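Local coordinates for protein probable starch synthase 4, chloroplastic/amyloplastic (Arabidopsis thaliana, PDB 6GNE) that belongs to the starch synthase family of GT-B-fold glycosyltransferases and carries adenosine-5'-diphosphate and glycans in its binding pockets, at residues Gly87-Glu90 with His95-Glu98. Sequence-based numbering, arbitrary orientation.
Sequences GTVE and HFIE
Phe96 reaches diagonally across the hairpin to meet Val89 and Gly87 with the far rim of its ring. Its CZ lies 4.2 Å from CG2 of Val89, while CE1 comes equally close, 4.2 Å, to the backbone N of Gly87. Both neighbours sit at the ring edge, near its plane. Leu50 of strand 45-51 also touches the Phe96 side chain. The first torsion of Phe96 (chi1 -53°) sets CG opposite the carbonyl carbon, which carries the ring back toward strand 78-89.

Gly87, with no side chain, meets the ring through its backbone N. Val89, with CG1 opposite its own N (chi1 180°), turns CG2 to the phenyl tip, and its branched, wholly apolar side chain suits this buried place, where it also packs on Met19 and Pro21. This buried part is modest in area, 107 Å² in all, and no hydrogen bond crosses between 87-90 and 95-98; Gly87 pairs instead with Val94, and Phe96 with Trp85.

Elsewhere the contact is looser. Thr88 turns its CB away from 95-98 and is partly exposed, a place that suits its small polar side chain. His95 also turns away, but rests on Leu131 of helix 117-134. Glu90, beyond the strand end, forms a salt bridge with Lys37. The whole is a diagonal contact between neighbouring antiparallel strands of a beta hairpin, 78-89 and 92-100, whose second strand runs parallel to 45-51 and so joins the hairpin to the central sheet of the starch synthase catalytic domain, a Rossmann-like half of the GT-B fold.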
ATOM      1  N   GLY A  87       5.649 -11.472 -18.548  1.00 45.64           N
ATOM      2  CA  GLY A  87       6.632 -11.979 -17.633  1.00 45.69           C
ATOM      3  C   GLY A  87       5.925 -12.562 -16.453  1.00 44.80           C
ATOM      4  O   GLY A  87       4.710 -12.436 -16.322  1.00 44.73           O
ATOM      5  N   THR A  88       6.681 -13.197 -15.585  1.00 45.09           N
ATOM      6  CA  THR A  88       6.106 -13.821 -14.410  1.00 44.92           C
ATOM      7  C   THR A  88       6.792 -13.208 -13.212  1.00 44.34           C
ATOM      8  O   THR A  88       8.023 -13.175 -13.136  1.00 43.64           O
ATOM      9  CB  THR A  88       6.271 -15.335 -14.461  1.00 46.39           C
ATOM     10  OG1 THR A  88       5.636 -15.831 -15.657  1.00 47.62           O
ATOM     11  CG2 THR A  88       5.616 -15.990 -13.261  1.00 45.61           C
ATOM     12  N   VAL A  89       5.972 -12.651 -12.322  1.00 43.75           N
ATOM     13  CA  VAL A  89       6.446 -11.948 -11.155  1.00 43.75           C
ATOM     14  C   VAL A  89       5.841 -12.668  -9.960  1.00 44.30           C
ATOM     15  O   VAL A  89       4.620 -12.611  -9.707  1.00 42.38           O
ATOM     16  CB  VAL A  89       6.026 -10.465 -11.158  1.00 43.80           C
ATOM     17  CG1 VAL A  89       6.542  -9.763  -9.904  1.00 42.80           C
ATOM     18  CG2 VAL A  89       6.522  -9.779 -12.425  1.00 44.79           C
ATOM     19  N   GLU A  90       6.724 -13.374  -9.264  1.00 46.99           N
ATOM     20  CA  GLU A  90       6.397 -14.222  -8.136  1.00 49.02           C
ATOM     21  C   GLU A  90       5.214 -15.157  -8.355  1.00 47.93           C
ATOM     22  O   GLU A  90       4.266 -15.215  -7.565  1.00 46.95           O
ATOM     23  CB  GLU A  90       6.346 -13.365  -6.865  1.00 51.36           C
ATOM     24  CG  GLU A  90       7.787 -13.211  -6.316  1.00 52.98           C
ATOM     25  CD  GLU A  90       7.934 -12.167  -5.236  1.00 52.73           C
ATOM     26  OE1 GLU A  90       6.921 -11.906  -4.545  1.00 50.43           O
ATOM     27  OE2 GLU A  90       9.070 -11.629  -5.118  1.00 55.87           O
ATOM     28  N   HIS A  95       1.249  -8.614 -17.660  1.00 43.15           N
ATOM     29  CA  HIS A  95       1.295  -7.963 -18.961  1.00 43.81           C
ATOM     30  C   HIS A  95       1.714  -6.530 -18.700  1.00 42.74           C
ATOM     31  O   HIS A  95       1.030  -5.806 -17.996  1.00 40.56           O
ATOM     32  CB  HIS A  95      -0.080  -8.008 -19.658  1.00 44.99           C
ATOM     33  CG  HIS A  95      -0.405  -9.344 -20.255  1.00 47.11           C
ATOM     34  ND1 HIS A  95      -1.025 -10.349 -19.535  1.00 47.15           N
ATOM     35  CD2 HIS A  95      -0.160  -9.855 -21.492  1.00 48.87           C
ATOM     36  CE1 HIS A  95      -1.159 -11.414 -20.311  1.00 48.80           C
ATOM     37  NE2 HIS A  95      -0.633 -11.145 -21.497  1.00 49.73           N
ATOM     38  N   PHE A  96       2.857  -6.135 -19.248  1.00 44.01           N
ATOM     39  CA  PHE A  96       3.360  -4.771 -19.142  1.00 43.69           C
ATOM     40  C   PHE A  96       3.097  -4.034 -20.445  1.00 45.66           C
ATOM     41  O   PHE A  96       3.503  -4.490 -21.513  1.00 49.18           O
ATOM     42  CB  PHE A  96       4.865  -4.761 -18.891  1.00 43.93           C
ATOM     43  CG  PHE A  96       5.325  -5.587 -17.727  1.00 42.54           C
ATOM     44  CD1 PHE A  96       5.649  -6.916 -17.896  1.00 43.15           C
ATOM     45  CD2 PHE A  96       5.482  -5.018 -16.482  1.00 41.17           C
ATOM     46  CE1 PHE A  96       6.104  -7.666 -16.837  1.00 42.31           C
ATOM     47  CE2 PHE A  96       5.939  -5.763 -15.405  1.00 40.26           C
ATOM     48  CZ  PHE A  96       6.234  -7.094 -15.588  1.00 40.96           C
ATOM     49  N   ILE A  97       2.420  -2.897 -20.377  1.00 46.06           N
ATOM     50  CA  ILE A  97       2.092  -2.125 -21.577  1.00 48.87           C
ATOM     51  C   ILE A  97       3.161  -1.060 -21.782  1.00 50.18           C
ATOM     52  O   ILE A  97       3.394  -0.238 -20.901  1.00 48.35           O
ATOM     53  CB  ILE A  97       0.685  -1.501 -21.463  1.00 48.61           C
ATOM     54  CG1 ILE A  97      -0.368  -2.600 -21.205  1.00 48.34           C
ATOM     55  CG2 ILE A  97       0.311  -0.747 -22.713  1.00 49.86           C
ATOM     56  CD1 ILE A  97      -1.803  -2.080 -21.197  1.00 48.50           C
ATOM     57  N   GLU A  98       3.818  -1.096 -22.937  1.00 54.11           N
ATOM     58  CA  GLU A  98       4.771  -0.055 -23.350  1.00 57.18           C
ATOM     59  C   GLU A  98       4.182   0.832 -24.467  1.00 58.77           C
ATOM     60  O   GLU A  98       4.218   0.445 -25.630  1.00 60.06           O
ATOM     61  CB  GLU A  98       6.082  -0.691 -23.802  1.00 59.81           C
ATOM     62  CG  GLU A  98       7.210   0.301 -23.915  1.00 62.67           C
ATOM     63  CD  GLU A  98       8.532  -0.286 -24.364  1.00 66.86           C
ATOM     64  OE1 GLU A  98       8.665  -1.477 -24.795  1.00 69.23           O
ATOM     65  OE2 GLU A  98       9.460   0.535 -24.308  1.00 70.23           O
TER